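Local coordinates for glycosyl hydrolases family 2, sugar binding domain protein (Bacteroides uniformis str. 3978 T3 ii, PDB 6D1P) that probably hydrolyses O-glycosyl bonds as a family 2 glycosidase, acting as a beta-glucuronidase in a human gut bacterium, at residues 35-40 and 69-74; 110-115 and 134-139; 116-121 and 166-171. All coordinates share one frame; numbering follows the deposited sequence.

Contact 1 of 3, residues 35-40 and 69-74; sequences WEFIRQ and LPHCFN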
loop_
_atom_site.group_PDB
_atom_site.type_symbol
_atom_site.label_atom_id
_atom_site.label_comp_id
_atom_site.label_asym_id
_atom_site.label_seq_id
_atom_site.Cartn_x
_atom_site.Cartn_y
_atom_site.Cartn_z
ATOM N N TRP A 35 -17.951 -10.224 -5.510
ATOM C CA TRP A 35 -17.518 -9.449 -4.363
ATOM C C TRP A 35 -16.732 -8.235 -4.837
ATOM O O TRP A 35 -16.096 -8.252 -5.890
ATOM C CB TRP A 35 -16.641 -10.277 -3.432
ATOM C CG TRP A 35 -17.319 -11.341 -2.653
ATOM C CD1 TRP A 35 -17.514 -12.648 -3.028
ATOM C CD2 TRP A 35 -17.844 -11.220 -1.325
ATOM N NE1 TRP A 35 -18.133 -13.341 -2.007
ATOM C CE2 TRP A 35 -18.350 -12.483 -0.957
ATOM C CE3 TRP A 35 -17.936 -10.164 -0.416
ATOM C CZ2 TRP A 35 -18.940 -12.717 0.271
ATOM C CZ3 TRP A 35 -18.524 -10.404 0.816
ATOM C CH2 TRP A 35 -19.015 -11.676 1.147
ATOM N N GLU A 36 -16.775 -7.179 -4.046
ATOM C CA GLU A 36 -15.876 -6.062 -4.235
ATOM C C GLU A 36 -14.913 -5.994 -3.058
ATOM O O GLU A 36 -15.272 -6.312 -1.918
ATOM C CB GLU A 36 -16.646 -4.756 -4.371
ATOM C CG GLU A 36 -17.319 -4.591 -5.717
ATOM C CD GLU A 36 -18.002 -3.229 -5.872
ATOM O OE1 GLU A 36 -18.647 -2.765 -4.910
ATOM O OE2 GLU A 36 -17.871 -2.615 -6.957
ATOM N N PHE A 37 -13.687 -5.568 -3.344
ATOM C CA PHE A 37 -12.652 -5.519 -2.325
ATOM C C PHE A 37 -11.832 -4.240 -2.476
ATOM O O PHE A 37 -11.587 -3.791 -3.596
ATOM C CB PHE A 37 -11.752 -6.759 -2.415
ATOM C CG PHE A 37 -10.440 -6.576 -1.756
ATOM C CD1 PHE A 37 -10.335 -6.643 -0.370
ATOM C CD2 PHE A 37 -9.313 -6.283 -2.509
ATOM C CE1 PHE A 37 -9.122 -6.423 0.260
ATOM C CE2 PHE A 37 -8.094 -6.077 -1.889
ATOM C CZ PHE A 37 -7.997 -6.153 -0.501
ATOM N N ILE A 38 -11.411 -3.649 -1.352
ATOM C CA ILE A 38 -10.483 -2.520 -1.378
ATOM C C ILE A 38 -9.480 -2.703 -0.250
ATOM O O ILE A 38 -9.853 -3.091 0.858
ATOM C CB ILE A 38 -11.211 -1.151 -1.275
ATOM C CG1 ILE A 38 -10.243 -0.010 -1.529
ATOM C CG2 ILE A 38 -11.845 -0.926 0.088
ATOM C CD1 ILE A 38 -10.933 1.340 -1.604
ATOM N N ARG A 39 -8.212 -2.414 -0.520
ATOM C CA ARG A 39 -7.151 -2.692 0.451
ATOM C C ARG A 39 -6.824 -1.464 1.317
ATOM O O ARG A 39 -5.718 -0.923 1.325
ATOM C CB ARG A 39 -5.912 -3.214 -0.263
ATOM C CG ARG A 39 -4.933 -3.812 0.715
ATOM C CD ARG A 39 -3.848 -4.552 0.022
ATOM N NE ARG A 39 -2.746 -3.670 -0.363
ATOM C CZ ARG A 39 -1.581 -4.136 -0.814
ATOM N NH1 ARG A 39 -1.383 -5.468 -0.912
ATOM N NH2 ARG A 39 -0.612 -3.289 -1.143
ATOM N N GLN A 40 -7.819 -1.058 2.095
ATOM C CA GLN A 40 -7.689 0.051 3.031
ATOM C C GLN A 40 -8.937 0.077 3.892
ATOM O O GLN A 40 -9.928 -0.597 3.603
ATOM C CB GLN A 40 -7.499 1.392 2.329
ATOM C CG GLN A 40 -8.683 1.823 1.468
ATOM C CD GLN A 40 -8.469 3.214 0.890
ATOM O OE1 GLN A 40 -7.824 3.378 -0.146
ATOM N NE2 GLN A 40 -8.976 4.218 1.574
ATOM N N LEU A 69 -13.679 -14.887 -4.642
ATOM C CA LEU A 69 -13.194 -15.587 -3.450
ATOM C C LEU A 69 -12.845 -17.040 -3.768
ATOM O O LEU A 69 -13.433 -17.646 -4.667
ATOM C CB LEU A 69 -14.236 -15.556 -2.328
ATOM C CG LEU A 69 -14.641 -14.146 -1.864
ATOM C CD1 LEU A 69 -15.274 -14.153 -0.488
ATOM C CD2 LEU A 69 -13.455 -13.200 -1.900
ATOM N N PRO A 70 -11.887 -17.632 -3.032
ATOM C CA PRO A 70 -11.114 -17.002 -1.953
ATOM C C PRO A 70 -10.107 -15.972 -2.456
ATOM O O PRO A 70 -9.664 -16.025 -3.601
ATOM C CB PRO A 70 -10.393 -18.179 -1.301
ATOM C CG PRO A 70 -10.283 -19.190 -2.366
ATOM C CD PRO A 70 -11.529 -19.050 -3.205
ATOM N N HIS A 71 -9.740 -15.049 -1.574
ATOM C CA HIS A 71 -8.947 -13.893 -1.946
ATOM C C HIS A 71 -7.987 -13.542 -0.819
ATOM O O HIS A 71 -8.304 -13.697 0.369
ATOM C CB HIS A 71 -9.851 -12.712 -2.262
ATOM C CG HIS A 71 -9.107 -11.435 -2.450
ATOM N ND1 HIS A 71 -8.911 -10.534 -1.424
ATOM C CD2 HIS A 71 -8.481 -10.923 -3.536
ATOM C CE1 HIS A 71 -8.211 -9.510 -1.879
ATOM N NE2 HIS A 71 -7.937 -9.724 -3.155
ATOM N N CYS A 72 -6.814 -13.039 -1.196
ATOM C CA CYS A 72 -5.778 -12.766 -0.214
ATOM C C CYS A 72 -5.137 -11.409 -0.482
ATOM O O CYS A 72 -4.798 -11.101 -1.628
ATOM C CB CYS A 72 -4.726 -13.883 -0.244
ATOM S SG CYS A 72 -3.336 -13.611 0.847
ATOM N N PHE A 73 -4.959 -10.613 0.590
ATOM C CA PHE A 73 -4.306 -9.307 0.475
ATOM C C PHE A 73 -2.942 -9.410 -0.197
ATOM O O PHE A 73 -2.467 -8.442 -0.792
ATOM C CB PHE A 73 -4.076 -8.662 1.855
ATOM C CG PHE A 73 -5.329 -8.284 2.609
ATOM C CD1 PHE A 73 -6.593 -8.574 2.119
ATOM C CD2 PHE A 73 -5.220 -7.637 3.830
ATOM C CE1 PHE A 73 -7.724 -8.222 2.828
ATOM C CE2 PHE A 73 -6.337 -7.278 4.551
ATOM C CZ PHE A 73 -7.597 -7.574 4.058
ATOM N N ASN A 74 -2.277 -10.556 -0.078
ATOM C CA ASN A 74 -0.853 -10.624 -0.363
ATOM C C ASN A 74 -0.558 -11.594 -1.501
ATOM O O ASN A 74 0.554 -12.130 -1.598
ATOM C CB ASN A 74 -0.088 -10.996 0.907
ATOM C CG ASN A 74 -0.561 -10.212 2.122
ATOM O OD1 ASN A 74 -1.274 -10.747 2.966
ATOM N ND2 ASN A 74 -0.164 -8.930 2.216
#

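Contact 2 of 3, residues 110-115 and 134-139; sequences EFEGAG and YDEWKA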
loop_
_atom_site.group_PDB
_atom_site.type_symbol
_atom_site.label_atom_id
_atom_site.label_comp_id
_atom_site.label_asym_id
_atom_site.label_seq_id
_atom_site.Cartn_x
_atom_site.Cartn_y
_atom_site.Cartn_z
ATOM N N GLU A 110 -20.658 -18.698 7.193
ATOM C CA GLU A 110 -19.653 -19.580 7.753
ATOM C C GLU A 110 -18.305 -19.216 7.153
ATOM O O GLU A 110 -18.195 -19.042 5.933
ATOM C CB GLU A 110 -19.982 -21.041 7.444
ATOM C CG GLU A 110 -20.393 -21.858 8.629
ATOM C CD GLU A 110 -20.335 -23.340 8.326
ATOM O OE1 GLU A 110 -19.892 -23.695 7.210
ATOM O OE2 GLU A 110 -20.710 -24.142 9.201
ATOM N N PHE A 111 -17.286 -19.124 8.006
ATOM C CA PHE A 111 -15.935 -18.759 7.591
ATOM C C PHE A 111 -15.018 -19.939 7.863
ATOM O O PHE A 111 -14.772 -20.277 9.026
ATOM C CB PHE A 111 -15.447 -17.514 8.329
ATOM C CG PHE A 111 -16.281 -16.302 8.073
ATOM C CD1 PHE A 111 -17.391 -16.046 8.842
ATOM C CD2 PHE A 111 -15.951 -15.419 7.063
ATOM C CE1 PHE A 111 -18.164 -14.934 8.607
ATOM C CE2 PHE A 111 -16.721 -14.301 6.819
ATOM C CZ PHE A 111 -17.828 -14.057 7.585
ATOM N N GLU A 112 -14.516 -20.566 6.801
ATOM C CA GLU A 112 -13.551 -21.637 6.990
ATOM C C GLU A 112 -12.180 -21.091 7.348
ATOM O O GLU A 112 -11.325 -21.853 7.815
ATOM C CB GLU A 112 -13.474 -22.518 5.739
ATOM C CG GLU A 112 -14.821 -23.119 5.378
ATOM C CD GLU A 112 -14.762 -24.110 4.222
ATOM O OE1 GLU A 112 -13.668 -24.346 3.674
ATOM O OE2 GLU A 112 -15.826 -24.653 3.859
ATOM N N GLY A 113 -11.964 -19.792 7.152
ATOM C CA GLY A 113 -10.741 -19.156 7.592
ATOM C C GLY A 113 -10.583 -17.765 7.022
ATOM O O GLY A 113 -10.767 -17.573 5.820
ATOM N N ALA A 114 -10.243 -16.791 7.861
ATOM C CA ALA A 114 -9.997 -15.435 7.393
ATOM C C ALA A 114 -8.986 -14.786 8.324
ATOM O O ALA A 114 -9.062 -14.969 9.544
ATOM C CB ALA A 114 -11.292 -14.616 7.356
ATOM N N GLY A 115 -8.057 -14.018 7.758
ATOM C CA GLY A 115 -6.984 -13.416 8.528
ATOM C C GLY A 115 -7.022 -11.898 8.551
ATOM O O GLY A 115 -7.483 -11.255 7.603
ATOM N N TYR A 134 -7.015 -18.775 11.474
ATOM C CA TYR A 134 -6.855 -20.152 11.019
ATOM C C TYR A 134 -7.907 -21.122 11.519
ATOM O O TYR A 134 -7.900 -22.272 11.075
ATOM C CB TYR A 134 -5.463 -20.667 11.416
ATOM C CG TYR A 134 -4.405 -19.705 10.984
ATOM C CD1 TYR A 134 -3.928 -19.727 9.674
ATOM C CD2 TYR A 134 -3.936 -18.717 11.850
ATOM C CE1 TYR A 134 -2.990 -18.800 9.237
ATOM C CE2 TYR A 134 -2.992 -17.791 11.423
ATOM C CZ TYR A 134 -2.528 -17.836 10.114
ATOM O OH TYR A 134 -1.588 -16.928 9.671
ATOM N N ASP A 135 -8.800 -20.724 12.416
ATOM C CA ASP A 135 -9.882 -21.579 12.875
ATOM C C ASP A 135 -11.194 -21.156 12.217
ATOM O O ASP A 135 -11.312 -20.063 11.653
ATOM C CB ASP A 135 -10.002 -21.522 14.404
ATOM C CG ASP A 135 -10.107 -20.091 14.940
ATOM O OD1 ASP A 135 -9.685 -19.143 14.234
ATOM O OD2 ASP A 135 -10.611 -19.915 16.072
ATOM N N GLU A 136 -12.185 -22.038 12.293
ATOM C CA GLU A 136 -13.483 -21.785 11.688
ATOM C C GLU A 136 -14.407 -21.128 12.692
ATOM O O GLU A 136 -14.318 -21.368 13.900
ATOM C CB GLU A 136 -14.133 -23.075 11.199
ATOM C CG GLU A 136 -13.243 -23.914 10.337
ATOM C CD GLU A 136 -13.964 -25.113 9.780
ATOM O OE1 GLU A 136 -14.848 -25.649 10.477
ATOM O OE2 GLU A 136 -13.657 -25.503 8.641
ATOM N N TRP A 137 -15.323 -20.318 12.172
ATOM C CA TRP A 137 -16.248 -19.562 13.004
ATOM C C TRP A 137 -17.405 -19.150 12.108
ATOM O O TRP A 137 -17.330 -19.268 10.884
ATOM C CB TRP A 137 -15.545 -18.360 13.652
ATOM C CG TRP A 137 -14.862 -17.467 12.627
ATOM C CD1 TRP A 137 -13.686 -17.707 11.974
ATOM C CD2 TRP A 137 -15.325 -16.195 12.162
ATOM N NE1 TRP A 137 -13.395 -16.670 11.123
ATOM C CE2 TRP A 137 -14.388 -15.728 11.215
ATOM C CE3 TRP A 137 -16.445 -15.412 12.443
ATOM C CZ2 TRP A 137 -14.542 -14.517 10.544
ATOM C CZ3 TRP A 137 -16.596 -14.197 11.772
ATOM C CH2 TRP A 137 -15.651 -13.772 10.827
ATOM N N LYS A 138 -18.479 -18.664 12.723
ATOM C CA LYS A 138 -19.651 -18.268 11.957
ATOM C C LYS A 138 -20.244 -16.980 12.520
ATOM O O LYS A 138 -19.930 -16.549 13.630
ATOM C CB LYS A 138 -20.706 -19.381 11.930
ATOM C CG LYS A 138 -21.323 -19.708 13.285
ATOM C CD LYS A 138 -22.369 -20.809 13.139
ATOM C CE LYS A 138 -22.822 -21.315 14.483
ATOM N NZ LYS A 138 -23.258 -20.173 15.339
ATOM N N ALA A 139 -21.118 -16.368 11.725
ATOM C CA ALA A 139 -21.867 -15.179 12.115
ATOM C C ALA A 139 -23.335 -15.424 11.802
ATOM O O ALA A 139 -23.687 -15.701 10.648
ATOM C CB ALA A 139 -21.360 -13.932 11.379
HETATM O O HOH W 1 -10.461 -17.469 10.742
#

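Contact 3 of 3, residues 116-121 and 166-171; sequences QKTEVY and IRCDNS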
loop_
_atom_site.group_PDB
_atom_site.type_symbol
_atom_site.label_atom_id
_atom_site.label_comp_id
_atom_site.label_asym_id
_atom_site.label_seq_id
_atom_site.Cartn_x
_atom_site.Cartn_y
_atom_site.Cartn_z
ATOM N N GLN A 116 -6.562 -11.320 9.660
ATOM C CA GLN A 116 -6.331 -12.047 10.907
ATOM C C GLN A 116 -7.500 -11.748 11.848
ATOM O O GLN A 116 -8.044 -12.651 12.481
ATOM C CB GLN A 116 -4.989 -11.657 11.533
ATOM C CG GLN A 116 -3.777 -12.051 10.691
ATOM C CD GLN A 116 -3.480 -13.510 10.803
ATOM O OE1 GLN A 116 -3.635 -14.080 11.874
ATOM N NE2 GLN A 116 -3.057 -14.140 9.699
ATOM N N LYS A 117 -7.895 -10.478 11.911
ATOM C CA LYS A 117 -9.106 -10.060 12.601
ATOM C C LYS A 117 -10.187 -9.778 11.566
ATOM O O LYS A 117 -9.898 -9.252 10.486
ATOM C CB LYS A 117 -8.861 -8.811 13.458
ATOM C CG LYS A 117 -7.611 -8.856 14.349
ATOM C CD LYS A 117 -7.652 -7.708 15.374
ATOM C CE LYS A 117 -6.562 -7.816 16.432
ATOM N NZ LYS A 117 -5.249 -7.676 15.812
ATOM N N THR A 118 -11.435 -10.119 11.894
ATOM C CA THR A 118 -12.517 -10.025 10.919
ATOM C C THR A 118 -13.769 -9.469 11.585
ATOM O O THR A 118 -14.065 -9.795 12.736
ATOM C CB THR A 118 -12.814 -11.396 10.277
ATOM O OG1 THR A 118 -11.625 -11.932 9.677
ATOM C CG2 THR A 118 -13.885 -11.280 9.219
ATOM N N GLU A 119 -14.491 -8.608 10.861
ATOM C CA GLU A 119 -15.754 -8.039 11.322
ATOM C C GLU A 119 -16.803 -8.166 10.222
ATOM O O GLU A 119 -16.525 -7.885 9.054
ATOM C CB GLU A 119 -15.601 -6.571 11.722
ATOM C CG GLU A 119 -14.614 -6.303 12.836
ATOM C CD GLU A 119 -14.432 -4.805 13.124
ATOM O OE1 GLU A 119 -15.091 -3.974 12.461
ATOM O OE2 GLU A 119 -13.633 -4.455 14.024
ATOM N N VAL A 120 -18.012 -8.573 10.608
ATOM C CA VAL A 120 -19.079 -8.914 9.675
ATOM C C VAL A 120 -20.245 -7.944 9.850
ATOM O O VAL A 120 -20.726 -7.740 10.971
ATOM C CB VAL A 120 -19.554 -10.361 9.883
ATOM C CG1 VAL A 120 -20.475 -10.764 8.761
ATOM C CG2 VAL A 120 -18.369 -11.277 9.972
ATOM N N TYR A 121 -20.728 -7.384 8.739
ATOM C CA TYR A 121 -21.808 -6.409 8.769
ATOM C C TYR A 121 -22.920 -6.821 7.822
ATOM O O TYR A 121 -22.657 -7.197 6.679
ATOM C CB TYR A 121 -21.310 -5.021 8.373
ATOM C CG TYR A 121 -20.284 -4.420 9.297
ATOM C CD1 TYR A 121 -18.944 -4.805 9.238
ATOM C CD2 TYR A 121 -20.646 -3.430 10.204
ATOM C CE1 TYR A 121 -18.001 -4.227 10.084
ATOM C CE2 TYR A 121 -19.715 -2.856 11.051
ATOM C CZ TYR A 121 -18.398 -3.250 10.994
ATOM O OH TYR A 121 -17.485 -2.657 11.845
ATOM N N ILE A 166 -17.600 -7.126 4.909
ATOM C CA ILE A 166 -16.700 -7.819 5.817
ATOM C C ILE A 166 -15.377 -7.079 5.834
ATOM O O ILE A 166 -14.761 -6.886 4.779
ATOM C CB ILE A 166 -16.483 -9.277 5.406
ATOM C CG1 ILE A 166 -17.830 -9.979 5.311
ATOM C CG2 ILE A 166 -15.594 -9.957 6.434
ATOM C CD1 ILE A 166 -17.761 -11.307 4.655
ATOM N N ARG A 167 -14.941 -6.681 7.028
ATOM C CA ARG A 167 -13.659 -6.017 7.223
ATOM C C ARG A 167 -12.662 -7.050 7.732
ATOM O O ARG A 167 -12.908 -7.692 8.758
ATOM C CB ARG A 167 -13.799 -4.858 8.211
ATOM C CG ARG A 167 -12.527 -4.045 8.475
ATOM C CD ARG A 167 -12.772 -3.000 9.587
ATOM N NE ARG A 167 -11.667 -2.057 9.793
ATOM C CZ ARG A 167 -10.600 -2.303 10.550
ATOM N NH1 ARG A 167 -10.462 -3.479 11.163
ATOM N NH2 ARG A 167 -9.659 -1.387 10.690
ATOM N N CYS A 168 -11.557 -7.234 7.007
ATOM C CA CYS A 168 -10.459 -8.089 7.449
ATOM C C CYS A 168 -9.227 -7.245 7.719
ATOM O O CYS A 168 -8.980 -6.251 7.039
ATOM C CB CYS A 168 -10.102 -9.160 6.413
ATOM S SG CYS A 168 -11.329 -10.448 6.286
ATOM N N ASP A 169 -8.458 -7.642 8.720
ATOM C CA ASP A 169 -7.278 -6.881 9.088
ATOM C C ASP A 169 -6.154 -7.837 9.469
ATOM O O ASP A 169 -6.367 -8.772 10.254
ATOM C CB ASP A 169 -7.595 -5.915 10.242
ATOM C CG ASP A 169 -6.363 -5.218 10.764
ATOM O OD1 ASP A 169 -6.081 -4.099 10.307
ATOM O OD2 ASP A 169 -5.657 -5.802 11.622
ATOM N N ASN A 170 -4.969 -7.608 8.897
ATOM C CA ASN A 170 -3.746 -8.302 9.285
ATOM C C ASN A 170 -2.664 -7.288 9.660
ATOM O O ASN A 170 -1.491 -7.435 9.311
ATOM C CB ASN A 170 -3.265 -9.264 8.183
ATOM C CG ASN A 170 -2.693 -8.525 6.958
ATOM O OD1 ASN A 170 -3.031 -7.356 6.692
ATOM N ND2 ASN A 170 -1.818 -9.200 6.223
ATOM N N SER A 171 -3.054 -6.237 10.382
ATOM C CA SER A 171 -2.068 -5.354 10.992
ATOM C C SER A 171 -1.198 -6.132 11.977
ATOM O O SER A 171 -1.631 -7.112 12.588
ATOM C CB SER A 171 -2.745 -4.185 11.717
ATOM O OG SER A 171 -3.573 -3.448 10.838
HETATM O O HOH W 2 -4.329 -7.968 12.843
HETATM O O HOH W 3 -5.669 -4.905 14.133
#

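Contact 1 of 3, residues 35-40 and 69-74
Phe37 and His71 each place CG anti to the backbone N (chi1 160° and 171°), which carries both rings into the space between strand 35-38 and the loop 69-74. The pair belongs to the beta sandwich of the sugar binding domain of family 2 glycosyl hydrolases, where this loop runs alongside the strand in almost the same direction. No backbone pairing joins them, for the CA atoms of Phe37 and His71 are 9.2 Å apart, and side chains do the work. His71 meets Phe37 in an edge-to-face arrangement well short of perpendicular, the planes at 52°. Its CE1 sits over the centre of the Phe37 ring and comes to 3.4 Å from Phe37 CE2. Phe73 completes the aromatic cluster obliquely, its CE1 3.4 Å from CE1 of Phe37. Tyr92, on the adjoining strand 89-96, touches Trp35, Leu69 and Phe73 as well as the Phe37-His71 pair, and its hydroxyl is hydrogen-bonded to His71 ND1, which should help to set the rotation of the imidazole. At the start of the strand, Leu69 lays a methyl over the indole of Trp35: CD1 is 3.5 Å from the centroid of the five-membered ring, a CH-pi contact, and Leu69 CG approaches Trp35 CD1 to 3.4 Å. The methyl lies over the ring face, and the indole N-H, in the ring plane, is hydrogen-bonded to Leu31 O. Beyond the strand the contact turns polar. The Arg39 chain bends at chi3 and brings its guanidinium edge-on to the loop backbone; the same NH1 forms a salt bridge with Asp77, a ligand of a bound potassium ion. Its bond to the loop is from NH1 to Phe73 O, 3.2 Å long, with the oxygen in the guanidinium plane but the nitrogen tilted from the carbonyl plane.

Contact 2 of 3, residues 110-115 and 134-139
Phe111 and Trp137 form an antiparallel hydrogen-bonded pair whose backbones satisfy each other in both directions: Phe111 N gives to Trp137 O at 2.9 Å, and Trp137 N to Phe111 O at 3.2 Å. Phe111 O also receives a CA-H...O contact from Glu136 CA. On the same side of the sheet the two rings make an offset stack, centroids 4.0 Å apart and planes only 7° from parallel. Trp137 reaches it with CG between the backbone N and the carbonyl carbon (chi1 55°), its CH2 over one face of the Phe111 ring. Where the strands part, a water takes over: it accepts from Ala114 N at 3.0 Å, lies 2.9 Å from Asp135 O as a donor, and accepts weakly from Trp137 NE1. Three carboxylates have their partners beyond the two segments: Glu110 in Lys28 and Ile23 N, Glu112 in Asn195, and Asp135 in His130 and Asn409, while Arg192 NH1 ties together Glu112 O and Tyr134 O. Strand 137-140 is an outermost strand of its four-stranded sheet, beside 106-111; the stacked rings pack on strand 117-122 of the six-stranded sheet, and Asn409 and Gln413 bring in helix 397-414.

Contact 3 of 3, residues 116-121 and 166-171
Strands 117-121 and 166-169 run antiparallel, axes 4.7 Å apart at 172°, with Glu119-Arg167 and Lys117-Asp169 as hydrogen-bonded pairs and a classic beta bulge where Gln116 and Lys117 both face Asp169. Two N-H groups thus grip Asp169 O: Lys117 N in the carbonyl plane at 2.8 Å, and Gln116 N from above that plane. The Asp169 carboxylate is held too. OD1 takes the Ser171 hydroxyl on its syn lone pair, OD2 takes Ser171 N at 2.9 Å in an Asx turn, and two waters link OD2 to Lys117 NZ, which has its salt bridge with Asp173. With an alanine in place of Asp169, the Ser171 hydroxyl and N-H would probably lose their acceptor, and the two waters the carboxylate that ties them to Lys117. Farther along the same face, Arg167, extended from CG to NE, lies beside Glu119, with its CD 3.8 Å from Glu119 OE1. Their charges only approach; Arg167 NE is bound to Asp41, and Glu119 OE1 receives the Tyr121 hydroxyl at 2.8 Å. On the reverse face the methyls Thr118 CG2 and Ile166 CG2 meet at 3.5 Å. Both strands are internal to the six-stranded sheet, flanked by 125-131 and 89-96, and Val120 and Ile166 pack against Phe111 of strand 106-111 in the opposing sheet.

All three contacts are largely buried and lie in one beta sandwich. Strand 35-38 of contact 1 and both strands of contact 3 belong to its six-stranded sheet, where Trp35 CH2 rests 3.7 Å from Ile166 CD1; contact 2 belongs to the four-stranded sheet and meets contact 3 between the layers, with Trp137 CH2 3.5 Å from Thr118 CG2. Gln116 and Tyr134, both outside the strands, also make a probable hydrogen bond. Chemistry follows place: contact 3 is a true strand pair with one charged face and one largely apolar, contact 2 a short pairing that gives way to water, and contact 1 a strand-loop packing made by rings. Segment 35-40 of contact 1 alone also touches the second subunit.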